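Local coordinates for protein DNA polymerase (Bacillus phage phi29, PDB 2PY5) that replicates the viral DNA by protein-primed, highly processive strand-displacement synthesis and proofreads it with a 3'-5' exonuclease, at residues I133-G144 against Y165-A176. The protein carries 2 engineered substitutions. Numbering follows the deposited sequence.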
ATOM      1  N   ILE F 133       0.061   3.913 -14.145  1.00 29.74           N
ATOM      2  CA  ILE F 133       1.362   3.472 -14.650  1.00 28.89           C
ATOM      3  C   ILE F 133       1.665   4.095 -16.004  1.00 29.29           C
ATOM      4  O   ILE F 133       2.742   4.619 -16.222  1.00 28.11           O
ATOM      5  CB  ILE F 133       1.448   1.932 -14.762  1.00 30.84           C
ATOM      6  CG1 ILE F 133       1.405   1.304 -13.365  1.00 30.38           C
ATOM      7  CG2 ILE F 133       2.740   1.522 -15.502  1.00 30.66           C
ATOM      8  CD1 ILE F 133       1.106  -0.181 -13.333  1.00 32.17           C
ATOM      9  N   ALA F 134       0.710   4.065 -16.920  1.00 28.62           N
ATOM     10  CA  ALA F 134       0.956   4.644 -18.242  1.00 29.92           C
ATOM     11  C   ALA F 134       1.269   6.137 -18.139  1.00 29.40           C
ATOM     12  O   ALA F 134       2.189   6.636 -18.784  1.00 30.81           O
ATOM     13  CB  ALA F 134      -0.234   4.397 -19.170  1.00 31.91           C
ATOM     14  N   LYS F 135       0.513   6.847 -17.308  1.00 30.24           N
ATOM     15  CA  LYS F 135       0.712   8.282 -17.123  1.00 29.45           C
ATOM     16  C   LYS F 135       2.096   8.593 -16.554  1.00 29.69           C
ATOM     17  O   LYS F 135       2.862   9.362 -17.133  1.00 29.67           O
ATOM     18  CB  LYS F 135      -0.365   8.835 -16.187  1.00 32.00           C
ATOM     19  N   ASP F 136       2.406   7.964 -15.423  1.00 29.87           N
ATOM     20  CA  ASP F 136       3.633   8.263 -14.674  1.00 30.81           C
ATOM     21  C   ASP F 136       4.891   7.745 -15.372  1.00 29.96           C
ATOM     22  O   ASP F 136       5.965   8.360 -15.271  1.00 29.09           O
ATOM     23  CB  ASP F 136       3.553   7.668 -13.263  1.00 33.61           C
ATOM     24  CG  ASP F 136       2.484   8.316 -12.404  1.00 35.82           C
ATOM     25  OD1 ASP F 136       2.055   9.458 -12.708  1.00 37.37           O
ATOM     26  OD2 ASP F 136       2.080   7.673 -11.411  1.00 37.94           O
ATOM     27  N   PHE F 137       4.758   6.630 -16.087  1.00 29.53           N
ATOM     28  CA  PHE F 137       5.887   6.023 -16.800  1.00 29.40           C
ATOM     29  C   PHE F 137       6.022   6.562 -18.226  1.00 31.50           C
ATOM     30  O   PHE F 137       6.918   6.142 -18.959  1.00 33.36           O
ATOM     31  CB  PHE F 137       5.766   4.491 -16.838  1.00 30.82           C
ATOM     32  CG  PHE F 137       6.161   3.798 -15.549  1.00 32.76           C
ATOM     33  CD1 PHE F 137       5.514   4.084 -14.353  1.00 33.21           C
ATOM     34  CD2 PHE F 137       7.157   2.824 -15.549  1.00 35.34           C
ATOM     35  CE1 PHE F 137       5.886   3.436 -13.163  1.00 34.54           C
ATOM     36  CE2 PHE F 137       7.522   2.169 -14.367  1.00 34.75           C
ATOM     37  CZ  PHE F 137       6.884   2.474 -13.184  1.00 32.15           C
ATOM     38  N   LYS F 138       5.148   7.502 -18.603  1.00 31.78           N
ATOM     39  CA  LYS F 138       5.168   8.159 -19.921  1.00 32.44           C
ATOM     40  C   LYS F 138       5.018   7.155 -21.064  1.00 33.25           C
ATOM     41  O   LYS F 138       5.776   7.188 -22.034  1.00 35.09           O
ATOM     42  CB  LYS F 138       6.434   9.007 -20.109  1.00 34.05           C
ATOM     43  CG  LYS F 138       6.765   9.894 -18.934  1.00 36.06           C
ATOM     44  CD  LYS F 138       5.656  10.890 -18.609  1.00 39.23           C
ATOM     45  CE  LYS F 138       5.528  11.973 -19.659  1.00 42.35           C
ATOM     46  NZ  LYS F 138       4.826  13.178 -19.118  1.00 45.19           N
ATOM     47  N   LEU F 139       4.012   6.290 -20.931  1.00 33.34           N
ATOM     48  CA  LEU F 139       3.719   5.222 -21.893  1.00 35.94           C
ATOM     49  C   LEU F 139       2.402   5.542 -22.602  1.00 39.61           C
ATOM     50  O   LEU F 139       1.535   6.205 -22.029  1.00 40.93           O
ATOM     51  CB  LEU F 139       3.611   3.872 -21.167  1.00 34.56           C
ATOM     52  CG  LEU F 139       4.789   3.461 -20.272  1.00 33.25           C
ATOM     53  CD1 LEU F 139       4.486   2.145 -19.579  1.00 35.12           C
ATOM     54  CD2 LEU F 139       6.066   3.373 -21.097  1.00 34.51           C
ATOM     55  N   THR F 140       2.250   5.072 -23.839  1.00 39.89           N
ATOM     56  CA  THR F 140       1.040   5.342 -24.618  1.00 41.54           C
ATOM     57  C   THR F 140      -0.165   4.654 -23.995  1.00 41.19           C
ATOM     58  O   THR F 140      -0.100   3.479 -23.650  1.00 44.60           O
ATOM     59  CB  THR F 140       1.186   4.872 -26.077  1.00 42.76           C
ATOM     60  OG1 THR F 140       2.311   5.521 -26.677  1.00 42.04           O
ATOM     61  CG2 THR F 140      -0.067   5.204 -26.879  1.00 44.44           C
ATOM     62  N   VAL F 141      -1.259   5.399 -23.845  1.00 41.86           N
ATOM     63  CA  VAL F 141      -2.501   4.855 -23.303  1.00 42.36           C
ATOM     64  C   VAL F 141      -3.696   5.390 -24.084  1.00 44.24           C
ATOM     65  O   VAL F 141      -3.758   6.576 -24.404  1.00 44.19           O
ATOM     66  CB  VAL F 141      -2.674   5.172 -21.793  1.00 44.13           C
ATOM     67  CG1 VAL F 141      -2.603   6.670 -21.540  1.00 44.53           C
ATOM     68  CG2 VAL F 141      -3.990   4.581 -21.266  1.00 43.46           C
ATOM     69  N   LEU F 142      -4.635   4.501 -24.397  1.00 44.97           N
ATOM     70  CA  LEU F 142      -5.850   4.884 -25.116  1.00 45.27           C
ATOM     71  C   LEU F 142      -6.873   5.462 -24.141  1.00 46.65           C
ATOM     72  O   LEU F 142      -7.002   4.990 -23.000  1.00 47.74           O
ATOM     73  CB  LEU F 142      -6.440   3.677 -25.852  1.00 43.62           C
ATOM     74  CG  LEU F 142      -5.537   3.019 -26.907  1.00 43.93           C
ATOM     75  CD1 LEU F 142      -6.250   1.839 -27.573  1.00 43.43           C
ATOM     76  CD2 LEU F 142      -5.081   4.019 -27.957  1.00 44.26           C
ATOM     77  N   LYS F 143      -7.589   6.492 -24.591  1.00 49.50           N
ATOM     78  CA  LYS F 143      -8.608   7.151 -23.774  1.00 51.03           C
ATOM     79  C   LYS F 143      -9.852   6.280 -23.634  1.00 51.36           C
ATOM     80  O   LYS F 143     -10.310   5.673 -24.609  1.00 50.81           O
ATOM     81  CB  LYS F 143      -9.016   8.491 -24.389  1.00 52.52           C
ATOM     82  CG  LYS F 143      -8.042   9.629 -24.166  1.00 53.19           C
ATOM     83  CD  LYS F 143      -8.579  10.907 -24.804  1.00 53.94           C
ATOM     84  CE  LYS F 143      -7.690  12.108 -24.513  1.00 54.39           C
ATOM     85  NZ  LYS F 143      -8.227  13.356 -25.138  1.00 54.95           N
ATOM     86  N   GLY F 144     -10.394   6.239 -22.417  1.00 50.60           N
ATOM     87  CA  GLY F 144     -11.645   5.544 -22.140  1.00 49.63           C
ATOM     88  C   GLY F 144     -11.465   4.117 -21.665  1.00 49.85           C
ATOM     89  O   GLY F 144     -10.339   3.635 -21.475  1.00 48.46           O
ATOM     90  N   TYR F 165      -7.970  -1.799 -27.163  1.00 33.73           N
ATOM     91  CA  TYR F 165      -7.912  -1.570 -25.717  1.00 35.63           C
ATOM     92  C   TYR F 165      -7.130  -2.678 -25.002  1.00 34.88           C
ATOM     93  O   TYR F 165      -6.321  -2.415 -24.112  1.00 36.64           O
ATOM     94  CB  TYR F 165      -9.316  -1.501 -25.104  1.00 39.40           C
ATOM     95  CG  TYR F 165      -9.975  -0.142 -25.118  1.00 41.21           C
ATOM     96  CD1 TYR F 165      -9.347   0.970 -24.560  1.00 42.92           C
ATOM     97  CD2 TYR F 165     -11.253   0.023 -25.653  1.00 42.76           C
ATOM     98  CE1 TYR F 165      -9.961   2.217 -24.565  1.00 42.93           C
ATOM     99  CE2 TYR F 165     -11.877   1.264 -25.654  1.00 42.48           C
ATOM    100  CZ  TYR F 165     -11.226   2.356 -25.109  1.00 42.71           C
ATOM    101  OH  TYR F 165     -11.842   3.589 -25.112  1.00 42.16           O
ATOM    102  N   ILE F 166      -7.392  -3.922 -25.383  1.00 33.72           N
ATOM    103  CA  ILE F 166      -6.742  -5.066 -24.764  1.00 32.63           C
ATOM    104  C   ILE F 166      -5.240  -5.046 -25.070  1.00 32.52           C
ATOM    105  O   ILE F 166      -4.409  -5.237 -24.177  1.00 33.53           O
ATOM    106  CB  ILE F 166      -7.391  -6.407 -25.236  1.00 33.02           C
ATOM    107  CG1 ILE F 166      -8.860  -6.474 -24.791  1.00 33.66           C
ATOM    108  CG2 ILE F 166      -6.594  -7.616 -24.691  1.00 35.69           C
ATOM    109  CD1 ILE F 166      -9.706  -7.502 -25.571  1.00 33.62           C
ATOM    110  N   LYS F 167      -4.897  -4.788 -26.323  1.00 31.20           N
ATOM    111  CA  LYS F 167      -3.508  -4.691 -26.737  1.00 33.03           C
ATOM    112  C   LYS F 167      -2.783  -3.570 -25.979  1.00 32.63           C
ATOM    113  O   LYS F 167      -1.632  -3.728 -25.562  1.00 32.51           O
ATOM    114  CB  LYS F 167      -3.417  -4.431 -28.240  1.00 34.25           C
ATOM    115  CG  LYS F 167      -2.028  -4.623 -28.793  1.00 35.38           C
ATOM    116  CD  LYS F 167      -1.994  -4.365 -30.260  1.00 37.79           C
ATOM    117  CE  LYS F 167      -0.586  -4.462 -30.791  1.00 38.45           C
ATOM    118  NZ  LYS F 167      -0.537  -4.237 -32.258  1.00 42.18           N
ATOM    119  N   ASN F 168      -3.463  -2.445 -25.796  1.00 32.79           N
ATOM    120  CA  ASN F 168      -2.875  -1.307 -25.075  1.00 32.85           C
ATOM    121  C   ASN F 168      -2.643  -1.670 -23.611  1.00 32.95           C
ATOM    122  O   ASN F 168      -1.573  -1.376 -23.048  1.00 34.01           O
ATOM    123  CB  ASN F 168      -3.788  -0.084 -25.188  1.00 33.72           C
ATOM    124  CG  ASN F 168      -3.239   1.127 -24.473  1.00 38.40           C
ATOM    125  OD1 ASN F 168      -3.955   1.788 -23.714  1.00 40.34           O
ATOM    126  ND2 ASN F 168      -1.966   1.441 -24.718  1.00 38.17           N
ATOM    127  N   ASP F 169      -3.636  -2.296 -22.981  1.00 32.86           N
ATOM    128  CA  ASP F 169      -3.501  -2.717 -21.578  1.00 33.48           C
ATOM    129  C   ASP F 169      -2.303  -3.622 -21.359  1.00 31.64           C
ATOM    130  O   ASP F 169      -1.503  -3.384 -20.448  1.00 33.48           O
ATOM    131  CB  ASP F 169      -4.743  -3.456 -21.081  1.00 38.33           C
ATOM    132  CG  ASP F 169      -5.887  -2.536 -20.748  1.00 44.18           C
ATOM    133  OD1 ASP F 169      -5.734  -1.303 -20.860  1.00 48.06           O
ATOM    134  OD2 ASP F 169      -6.954  -3.066 -20.359  1.00 50.70           O
ATOM    135  N   ILE F 170      -2.174  -4.671 -22.168  1.00 31.47           N
ATOM    136  CA  ILE F 170      -1.047  -5.600 -21.983  1.00 31.40           C
ATOM    137  C   ILE F 170       0.291  -4.953 -22.365  1.00 31.37           C
ATOM    138  O   ILE F 170       1.314  -5.274 -21.784  1.00 30.29           O
ATOM    139  CB  ILE F 170      -1.258  -6.961 -22.708  1.00 31.40           C
ATOM    140  CG1 ILE F 170      -1.295  -6.820 -24.244  1.00 32.17           C
ATOM    141  CG2 ILE F 170      -2.539  -7.623 -22.175  1.00 31.88           C
ATOM    142  CD1 ILE F 170      -1.659  -8.137 -24.961  1.00 32.46           C
ATOM    143  N   GLN F 171       0.287  -4.014 -23.308  1.00 29.53           N
ATOM    144  CA  GLN F 171       1.529  -3.373 -23.733  1.00 30.76           C
ATOM    145  C   GLN F 171       2.013  -2.368 -22.693  1.00 31.43           C
ATOM    146  O   GLN F 171       3.213  -2.209 -22.523  1.00 29.72           O
ATOM    147  CB  GLN F 171       1.375  -2.705 -25.107  1.00 30.82           C
ATOM    148  CG  GLN F 171       2.687  -2.105 -25.614  1.00 31.92           C
ATOM    149  CD  GLN F 171       2.679  -1.715 -27.079  1.00 33.84           C
ATOM    150  OE1 GLN F 171       3.475  -0.876 -27.508  1.00 39.30           O
ATOM    151  NE2 GLN F 171       1.802  -2.324 -27.853  1.00 33.92           N
ATOM    152  N   ILE F 172       1.092  -1.683 -22.015  1.00 29.57           N
ATOM    153  CA  ILE F 172       1.493  -0.761 -20.931  1.00 29.71           C
ATOM    154  C   ILE F 172       2.275  -1.536 -19.862  1.00 30.37           C
ATOM    155  O   ILE F 172       3.373  -1.121 -19.456  1.00 29.36           O
ATOM    156  CB  ILE F 172       0.278  -0.070 -20.290  1.00 31.61           C
ATOM    157  CG1 ILE F 172      -0.283   0.992 -21.235  1.00 31.06           C
ATOM    158  CG2 ILE F 172       0.669   0.574 -18.929  1.00 31.07           C
ATOM    159  CD1 ILE F 172      -1.721   1.358 -20.942  1.00 31.41           C
ATOM    160  N   ILE F 173       1.710  -2.652 -19.407  1.00 30.99           N
ATOM    161  CA  ILE F 173       2.362  -3.462 -18.379  1.00 29.87           C
ATOM    162  C   ILE F 173       3.664  -4.107 -18.922  1.00 30.66           C
ATOM    163  O   ILE F 173       4.669  -4.134 -18.223  1.00 30.69           O
ATOM    164  CB  ILE F 173       1.400  -4.494 -17.764  1.00 31.87           C
ATOM    165  CG1 ILE F 173       0.271  -3.784 -16.990  1.00 32.91           C
ATOM    166  CG2 ILE F 173       2.160  -5.448 -16.849  1.00 31.40           C
ATOM    167  CD1 ILE F 173       0.738  -2.828 -15.853  1.00 33.56           C
ATOM    168  N   ALA F 174       3.660  -4.565 -20.172  1.00 29.88           N
ATOM    169  CA  ALA F 174       4.908  -5.057 -20.779  1.00 28.59           C
ATOM    170  C   ALA F 174       6.002  -4.000 -20.784  1.00 28.80           C
ATOM    171  O   ALA F 174       7.150  -4.287 -20.453  1.00 30.47           O
ATOM    172  CB  ALA F 174       4.666  -5.555 -22.209  1.00 28.33           C
ATOM    173  N   GLU F 175       5.663  -2.779 -21.195  1.00 29.34           N
ATOM    174  CA  GLU F 175       6.647  -1.698 -21.274  1.00 29.17           C
ATOM    175  C   GLU F 175       7.183  -1.333 -19.887  1.00 28.62           C
ATOM    176  O   GLU F 175       8.384  -1.121 -19.711  1.00 28.09           O
ATOM    177  CB  GLU F 175       6.049  -0.471 -21.960  1.00 29.88           C
ATOM    178  CG  GLU F 175       5.789  -0.690 -23.475  1.00 30.85           C
ATOM    179  CD  GLU F 175       5.080   0.474 -24.159  1.00 35.53           C
ATOM    180  OE1 GLU F 175       4.502   1.333 -23.460  1.00 42.96           O
ATOM    181  OE2 GLU F 175       5.111   0.533 -25.408  1.00 37.43           O
ATOM    182  N   ALA F 176       6.280  -1.237 -18.919  1.00 27.92           N
ATOM    183  CA  ALA F 176       6.662  -0.843 -17.562  1.00 28.33           C
ATOM    184  C   ALA F 176       7.512  -1.927 -16.902  1.00 28.46           C
ATOM    185  O   ALA F 176       8.529  -1.618 -16.287  1.00 27.72           O
ATOM    186  CB  ALA F 176       5.429  -0.524 -16.707  1.00 29.75           C
TER
HETATM  187  O   HOH W   1       1.813   1.661 -24.305  1.00 39.62           O
HETATM  188  O   HOH W   2       4.608   3.860 -24.811  1.00 44.67           O
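Ala134 and Ile172 bring the two backbones to within 6.1 Å, CA to CA. The chain of 133-144 leaves its helix through a Schellman motif, with Lys138 at positive phi, and Thr140 to Lys143 run extended along residues 165-176, against the direction of helix 160-182, before Gly144 turns off at positive phi. Asn168 reads this extended loop with both ends of its amide. CG stands anti to the backbone N (chi1 -180°), carrying the group outward: ND2 donates to Thr140 O at 3.0 Å, within its own amide plane, while OD1 accepts Leu142 N at 2.9 Å in a nearly straight bond (170°) from above the carbonyl plane. One turn back, Tyr165 OH donates to Lys143 O at 2.6 Å, on a lone pair. The helix belongs to the 3'-5' exonuclease domain and bears Asp169, a magnesium ligand, which packs on a phosphate of the bound DNA. The apolar part lies beyond Asn168: Ile172 CD1 meets Ala134 CB at 3.8 Å, and Ala176 CB touches Ile133 CG2 at 3.6 Å and also the Phe137 ring. Leu139 CD1 sits 3.5 Å from Ile172 O, its side chain running past Glu175 in the opposite direction. Glu175 OE1 is joined through two waters to Thr140, one reaching its O and the other its N.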